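Local coordinates for putative sensory box/GGDEF family protein (Vibrio parahaemolyticus, PDB 3LID) that probably makes the second messenger cyclic di-GMP from GTP, the chain here being its extracellular sensor domain, at residues N61-I64 with L65-M68; Q123-D126 with N127-S131; P204-S207 with R208-G211. All coordinates share one frame; numbering follows the deposited sequence.

Interaction 1: N61-I64 with L65-M68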
loop_
_atom_site.group_PDB
_atom_site.type_symbol
_atom_site.label_atom_id
_atom_site.label_comp_id
_atom_site.label_asym_id
_atom_site.label_seq_id
_atom_site.Cartn_x
_atom_site.Cartn_y
_atom_site.Cartn_z
ATOM N N ASN A 61 11.018 20.950 21.292
ATOM C CA ASN A 61 11.572 19.985 20.369
ATOM C C ASN A 61 10.492 19.107 19.747
ATOM O O ASN A 61 10.629 18.662 18.577
ATOM C CB ASN A 61 12.665 19.161 21.028
ATOM C CG ASN A 61 13.953 19.960 21.198
ATOM O OD1 ASN A 61 14.167 20.981 20.512
ATOM N ND2 ASN A 61 14.830 19.517 22.116
ATOM N N LEU A 62 9.430 18.860 20.477
ATOM C CA LEU A 62 8.334 18.020 19.917
ATOM C C LEU A 62 7.720 18.841 18.779
ATOM O O LEU A 62 7.339 18.345 17.716
ATOM C CB LEU A 62 7.259 17.754 20.980
ATOM C CG LEU A 62 5.918 17.115 20.532
ATOM C CD1 LEU A 62 6.267 15.759 19.896
ATOM C CD2 LEU A 62 4.953 16.875 21.697
ATOM N N THR A 63 7.549 20.133 19.016
ATOM C CA THR A 63 6.936 20.974 17.947
ATOM C C THR A 63 7.775 20.994 16.681
ATOM O O THR A 63 7.250 20.931 15.570
ATOM C CB THR A 63 6.749 22.414 18.491
ATOM O OG1 THR A 63 5.767 22.344 19.533
ATOM C CG2 THR A 63 6.322 23.420 17.386
ATOM N N ILE A 64 9.081 21.135 16.825
ATOM C CA ILE A 64 9.937 21.148 15.672
ATOM C C ILE A 64 9.798 19.811 14.899
ATOM O O ILE A 64 9.692 19.819 13.644
ATOM C CB ILE A 64 11.383 21.388 16.097
ATOM C CG1 ILE A 64 11.447 22.870 16.543
ATOM C CG2 ILE A 64 12.385 21.115 14.994
ATOM C CD1 ILE A 64 12.765 23.143 17.341
ATOM N N LEU A 65 9.806 18.700 15.645
ATOM C CA LEU A 65 9.693 17.366 15.022
ATOM C C LEU A 65 8.326 17.256 14.310
ATOM O O LEU A 65 8.264 16.841 13.154
ATOM C CB LEU A 65 9.780 16.273 16.083
ATOM C CG LEU A 65 9.636 14.855 15.547
ATOM C CD1 LEU A 65 10.741 14.574 14.514
ATOM C CD2 LEU A 65 9.808 13.866 16.751
ATOM N N GLU A 66 7.245 17.652 14.988
ATOM C CA GLU A 66 5.903 17.541 14.432
ATOM C C GLU A 66 5.795 18.383 13.134
ATOM O O GLU A 66 5.236 17.933 12.132
ATOM C CB GLU A 66 4.894 18.089 15.385
ATOM C CG GLU A 66 4.598 17.068 16.555
ATOM C CD GLU A 66 3.690 17.626 17.655
ATOM O OE1 GLU A 66 3.574 18.870 17.784
ATOM O OE2 GLU A 66 3.078 16.778 18.333
ATOM N N ASN A 67 6.346 19.588 13.164
ATOM C CA ASN A 67 6.295 20.455 11.969
ATOM C C ASN A 67 7.057 19.825 10.827
ATOM O O ASN A 67 6.617 19.918 9.670
ATOM C CB ASN A 67 6.837 21.865 12.314
ATOM C CG ASN A 67 5.859 22.619 13.198
ATOM O OD1 ASN A 67 4.744 22.197 13.334
ATOM N ND2 ASN A 67 6.295 23.691 13.847
ATOM N N MET A 68 8.214 19.206 11.128
ATOM C CA MET A 68 8.986 18.562 10.098
ATOM C C MET A 68 8.204 17.382 9.504
ATOM O O MET A 68 8.079 17.247 8.238
ATOM C CB MET A 68 10.316 18.079 10.695
ATOM C CG MET A 68 11.354 17.590 9.704
ATOM S SD MET A 68 11.260 15.860 9.271
ATOM C CE MET A 68 12.018 14.983 10.728
#

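Interaction 2: Q123-D126 with N127-S131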
loop_
_atom_site.group_PDB
_atom_site.type_symbol
_atom_site.label_atom_id
_atom_site.label_comp_id
_atom_site.label_asym_id
_atom_site.label_seq_id
_atom_site.Cartn_x
_atom_site.Cartn_y
_atom_site.Cartn_z
ATOM N N GLN A 123 9.474 -4.960 17.700
ATOM C CA GLN A 123 10.343 -5.148 18.870
ATOM C C GLN A 123 11.429 -6.150 18.569
ATOM O O GLN A 123 12.519 -6.065 19.115
ATOM C CB GLN A 123 9.529 -5.722 20.025
ATOM C CG GLN A 123 8.534 -4.757 20.634
ATOM C CD GLN A 123 7.864 -5.320 21.886
ATOM O OE1 GLN A 123 6.984 -6.186 21.791
ATOM N NE2 GLN A 123 8.264 -4.821 23.049
ATOM N N SER A 124 11.083 -7.171 17.765
ATOM C CA SER A 124 12.048 -8.175 17.311
ATOM C C SER A 124 13.172 -7.700 16.394
ATOM O O SER A 124 14.206 -8.385 16.232
ATOM C CB SER A 124 11.288 -9.340 16.639
ATOM O OG SER A 124 11.105 -9.122 15.259
ATOM N N LEU A 125 13.054 -6.509 15.813
ATOM C CA LEU A 125 14.052 -5.942 14.923
ATOM C C LEU A 125 15.282 -5.465 15.695
ATOM O O LEU A 125 15.204 -5.227 16.909
ATOM C CB LEU A 125 13.482 -4.809 14.082
ATOM C CG LEU A 125 12.234 -5.198 13.242
ATOM C CD1 LEU A 125 11.719 -3.833 12.588
ATOM C CD2 LEU A 125 12.637 -6.210 12.119
ATOM N N ASP A 126 16.387 -5.334 14.998
ATOM C CA ASP A 126 17.586 -4.729 15.608
ATOM C C ASP A 126 17.475 -3.221 15.641
ATOM O O ASP A 126 16.710 -2.641 14.903
ATOM C CB ASP A 126 18.835 -5.093 14.804
ATOM C CG ASP A 126 19.158 -6.579 14.891
ATOM O OD1 ASP A 126 18.792 -7.262 15.851
ATOM O OD2 ASP A 126 19.789 -7.064 13.961
ATOM N N ASN A 127 18.293 -2.565 16.474
ATOM C CA ASN A 127 18.347 -1.095 16.432
ATOM C C ASN A 127 18.722 -0.610 15.048
ATOM O O ASN A 127 19.662 -1.125 14.476
ATOM C CB ASN A 127 19.358 -0.511 17.462
ATOM C CG ASN A 127 18.946 -0.761 18.917
ATOM O OD1 ASN A 127 17.782 -0.953 19.208
ATOM N ND2 ASN A 127 19.925 -0.645 19.856
ATOM N N GLU A 128 17.941 0.325 14.500
ATOM C CA GLU A 128 18.179 1.054 13.280
ATOM C C GLU A 128 17.883 0.168 12.069
ATOM O O GLU A 128 18.097 0.573 10.952
ATOM C CB GLU A 128 19.591 1.662 13.248
ATOM C CG GLU A 128 19.639 3.091 13.783
ATOM C CD GLU A 128 19.360 3.222 15.276
ATOM O OE1 GLU A 128 18.628 4.140 15.661
ATOM O OE2 GLU A 128 19.877 2.386 16.028
ATOM N N GLN A 129 17.384 -1.044 12.324
ATOM C CA GLN A 129 16.982 -1.919 11.220
ATOM C C GLN A 129 15.633 -1.497 10.685
ATOM O O GLN A 129 14.660 -1.416 11.451
ATOM C CB GLN A 129 16.865 -3.365 11.725
ATOM C CG GLN A 129 16.393 -4.338 10.584
ATOM C CD GLN A 129 16.193 -5.748 11.030
ATOM O OE1 GLN A 129 16.360 -6.131 12.197
ATOM N NE2 GLN A 129 15.779 -6.582 10.051
ATOM N N ILE A 130 15.535 -1.281 9.373
ATOM C CA ILE A 130 14.238 -0.915 8.784
ATOM C C ILE A 130 13.562 -2.163 8.230
ATOM O O ILE A 130 14.187 -2.895 7.428
ATOM C CB ILE A 130 14.459 0.084 7.696
ATOM C CG1 ILE A 130 15.273 1.291 8.254
ATOM C CG2 ILE A 130 13.090 0.533 7.163
ATOM C CD1 ILE A 130 15.538 2.403 7.226
ATOM N N SER A 131 12.335 -2.460 8.639
ATOM C CA SER A 131 11.656 -3.556 8.029
ATOM C C SER A 131 10.208 -3.082 7.844
ATOM O O SER A 131 9.946 -1.895 7.861
ATOM C CB SER A 131 11.709 -4.804 8.903
ATOM O OG SER A 131 11.158 -5.986 8.218
#

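Interaction 3: P204-S207 with R208-G211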
loop_
_atom_site.group_PDB
_atom_site.type_symbol
_atom_site.label_atom_id
_atom_site.label_comp_id
_atom_site.label_asym_id
_atom_site.label_seq_id
_atom_site.Cartn_x
_atom_site.Cartn_y
_atom_site.Cartn_z
ATOM N N PRO A 204 -11.519 -1.384 -8.997
ATOM C CA PRO A 204 -12.528 -0.351 -9.300
ATOM C C PRO A 204 -13.833 -0.785 -8.663
ATOM O O PRO A 204 -14.701 0.053 -8.383
ATOM C CB PRO A 204 -12.561 -0.296 -10.861
ATOM C CG PRO A 204 -11.993 -1.611 -11.286
ATOM C CD PRO A 204 -10.969 -2.001 -10.211
ATOM N N ASP A 205 -13.933 -2.059 -8.328
ATOM C CA ASP A 205 -15.103 -2.557 -7.604
ATOM C C ASP A 205 -14.918 -2.688 -6.073
ATOM O O ASP A 205 -14.462 -3.720 -5.566
ATOM C CB ASP A 205 -15.591 -3.893 -8.210
ATOM C CG ASP A 205 -16.768 -4.488 -7.449
ATOM O OD1 ASP A 205 -17.473 -3.732 -6.730
ATOM O OD2 ASP A 205 -16.973 -5.728 -7.540
ATOM N N GLU A 206 -15.319 -1.638 -5.334
ATOM C CA GLU A 206 -15.115 -1.545 -3.875
ATOM C C GLU A 206 -15.704 -2.709 -3.175
ATOM O O GLU A 206 -15.277 -3.092 -2.085
ATOM C CB GLU A 206 -15.790 -0.265 -3.319
ATOM C CG GLU A 206 -16.093 -0.267 -1.800
ATOM C CD GLU A 206 -15.014 0.523 -1.027
ATOM O OE1 GLU A 206 -13.927 -0.052 -0.796
ATOM O OE2 GLU A 206 -15.237 1.719 -0.669
ATOM N N SER A 207 -16.738 -3.292 -3.773
ATOM C CA SER A 207 -17.464 -4.286 -3.040
ATOM C C SER A 207 -16.739 -5.600 -2.963
ATOM O O SER A 207 -17.140 -6.463 -2.208
ATOM C CB SER A 207 -18.878 -4.480 -3.617
ATOM O OG SER A 207 -18.780 -5.296 -4.752
ATOM N N ARG A 208 -15.621 -5.751 -3.691
ATOM C CA ARG A 208 -14.897 -7.010 -3.559
ATOM C C ARG A 208 -13.694 -6.924 -2.629
ATOM O O ARG A 208 -12.966 -7.896 -2.484
ATOM C CB ARG A 208 -14.456 -7.519 -4.940
ATOM C CG ARG A 208 -13.454 -6.643 -5.623
ATOM C CD ARG A 208 -13.021 -7.283 -7.005
ATOM N NE ARG A 208 -14.194 -7.600 -7.812
ATOM C CZ ARG A 208 -14.160 -8.151 -9.036
ATOM N NH1 ARG A 208 -15.285 -8.388 -9.688
ATOM N NH2 ARG A 208 -13.015 -8.420 -9.645
ATOM N N LEU A 209 -13.515 -5.787 -1.957
ATOM C CA LEU A 209 -12.260 -5.660 -1.136
ATOM C C LEU A 209 -12.288 -6.355 0.199
ATOM O O LEU A 209 -13.312 -6.267 0.930
ATOM C CB LEU A 209 -11.899 -4.179 -0.922
ATOM C CG LEU A 209 -11.807 -3.389 -2.191
ATOM C CD1 LEU A 209 -11.401 -1.918 -1.949
ATOM C CD2 LEU A 209 -10.761 -4.082 -3.130
ATOM N N TYR A 210 -11.151 -6.948 0.612
ATOM C CA TYR A 210 -10.883 -7.350 1.998
ATOM C C TYR A 210 -11.836 -8.448 2.465
ATOM O O TYR A 210 -12.306 -8.452 3.643
ATOM C CB TYR A 210 -11.005 -6.175 2.999
ATOM C CG TYR A 210 -10.580 -4.856 2.453
ATOM C CD1 TYR A 210 -9.275 -4.672 1.943
ATOM C CD2 TYR A 210 -11.417 -3.731 2.532
ATOM C CE1 TYR A 210 -8.889 -3.409 1.460
ATOM C CE2 TYR A 210 -11.036 -2.485 2.053
ATOM C CZ TYR A 210 -9.752 -2.323 1.556
ATOM O OH TYR A 210 -9.326 -1.140 1.060
ATOM N N GLY A 211 -11.965 -9.457 1.595
ATOM C CA GLY A 211 -12.829 -10.610 1.917
ATOM C C GLY A 211 -12.282 -11.455 3.021
ATOM O O GLY A 211 -12.982 -12.371 3.477
#

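Interaction 1: N61-I64 with L65-M68
Leu65 N donates to Asn61 O at 3.0 Å, one of four i to i+4 backbone bonds that run through this stretch of the alpha-helix 59-76, part of a PDC-fold sensor domain. Leu65 CB lies 3.6 Å from the same oxygen, Asn61 O, while its branched end leaves the helix. Leu65 and Leu62 share neighbours: both touch Tyr53 of helix 48-55 and Val93 of strand 91-98, so this face of the helix packs against both helix 48-55 and strand 91-98.

Leu62 also meets a side chain one turn on. With CG anti to its backbone N (chi1 169°), its branched end leans forward against Glu66, whose chain is extended beyond CG. The two side chains pass each other at a slant, so that Glu66 OE2 rests 3.6 Å from Leu62 CG and is also close to CD1. The Glu66 side chain also touches Val93 and Ile95 of strand 91-98. In the backbone, Glu66 N donates to Leu62 O at 2.8 Å, nearly in line with the carbonyl.

Ile64 lies on an exposed side of the helix and meets the following turn mainly through its backbone, with Ile64 O accepting from Met68 N at 3.0 Å. Thr63 and Asn67 run side by side in the same direction. Thr63 OG1 is hydrogen-bonded to Lys59 NZ, whereas its methyl CG2 lies 3.5 Å from Asn67 ND2.

Interaction 2: Q123-D126 with N127-S131
The side-chain amide of Gln129 is the flat group on which this contact turns, and Leu125 and Asp126 meet it in different ways. Over one face stands the CD2 methyl of Leu125, 3.7 Å from Gln129 CD and at much the same distance from the amide oxygen and nitrogen. At the edge, Asp126 N donates to Gln129 OE1 at 2.9 Å; the bond is almost straight (175° at the hydrogen) and arrives in the plane of the amide carbonyl. Face and edge together would hold the rotation of the amide. The Asp126 carboxylate is turned 48° from the amide plane, and its OD2 comes no nearer to Gln129 OE1 than 4.0 Å.

Gln129 reaches back because CG is anti to its backbone N (chi1 178°) and the chain stays extended beyond it, crossing Leu125 at about a right angle. Past the amide, the same CD2 methyl packs 3.6 Å from Ser131 CB. Ser131 OG is hydrogen-bonded to Tyr121 OH, so its hydroxyl ties the start of strand 131-140 to helix 117-124.

Gln129 N also donates to Asp126 O at 3.1 Å, approaching from above the carbonyl plane. Side chain and backbone of Gln129 thus grip the N and O of the same residue. Arg164 holds the chain from outside, reaching the carbonyl oxygens of Gln123 and Leu125 and the side-chain oxygen of Asn127; Glu128 OE2 is hydrogen-bonded to Ser159 OG. The four residues from Asp126 to Gln129 form a type II beta turn, with Glu128 taking the positive phi of its third position, and it links the helix to a strand of the PDC-type sheet.

Interaction 3: P204-S207 with R208-G211
Asp205 and Arg208 make the compact part of this contact, where the backbone bends back on itself within four residues. Arg208 N donates to Asp205 O at 3.0 Å, nearly straight at the hydrogen but from above the carbonyl plane. Leu209 N does the same one residue on, reaching Glu206 O at 3.2 Å. Arg208 CG is wedged between its own backbone N and carbonyl carbon (chi1 65°), which lays the start of the side chain across the turn, with CG only 3.1 Å from Asp205 O.

The Asp205 carboxylate stiffens the bend from the other end. Its OD1 accepts from Ser207 N at 3.1 Å, which makes an Asx turn, and from Ser207 OG at 2.8 Å; both donors come from the same face of the carboxylate, the hydroxyl closer to its plane and on the syn side. Asx turn and 3-10 turn together shape the loop that follows strand 200-202 in the second sheet of this PDC-type sensor domain.

Looser is the charged pair. Arg208 NE and Asp205 OD2 form a salt bridge at 3.4 Å whose hydrogen bond is weak and bent, and the guanidinium and carboxylate planes stand 63° apart. The guanidinium has other partners to fix it: Glu192 pairs with NH2, and Tyr200 makes a cation-pi contact. On the solvent side, Glu206 is exposed; its chain bends at chi2 (100°) and crosses Leu209 at about a right angle, bringing OE1 to 3.3 Å from the CD1 methyl of an otherwise buried Leu209.

In the fold
Interactions 1, 2 and 3 follow one another along one sensor chain and do not touch. Interactions 1 and 2 belong with the sheet that contains strands 91-98 and 131-140: the first is on a helix packed against strand 91-98, the second leads into strand 131-140. Their centres are 24 Å apart and their nearest atoms about 13 Å. Interaction 3 belongs with the other sheet, beyond strand 200-202, and lies across the chain's centre from both, with centres 38 Å from interaction 1 and 33 Å from interaction 2. A bound 1,2-ethanediol, probably from the crystallisation liquor, lies about 5 Å from the side chain of Ser131 in interaction 2.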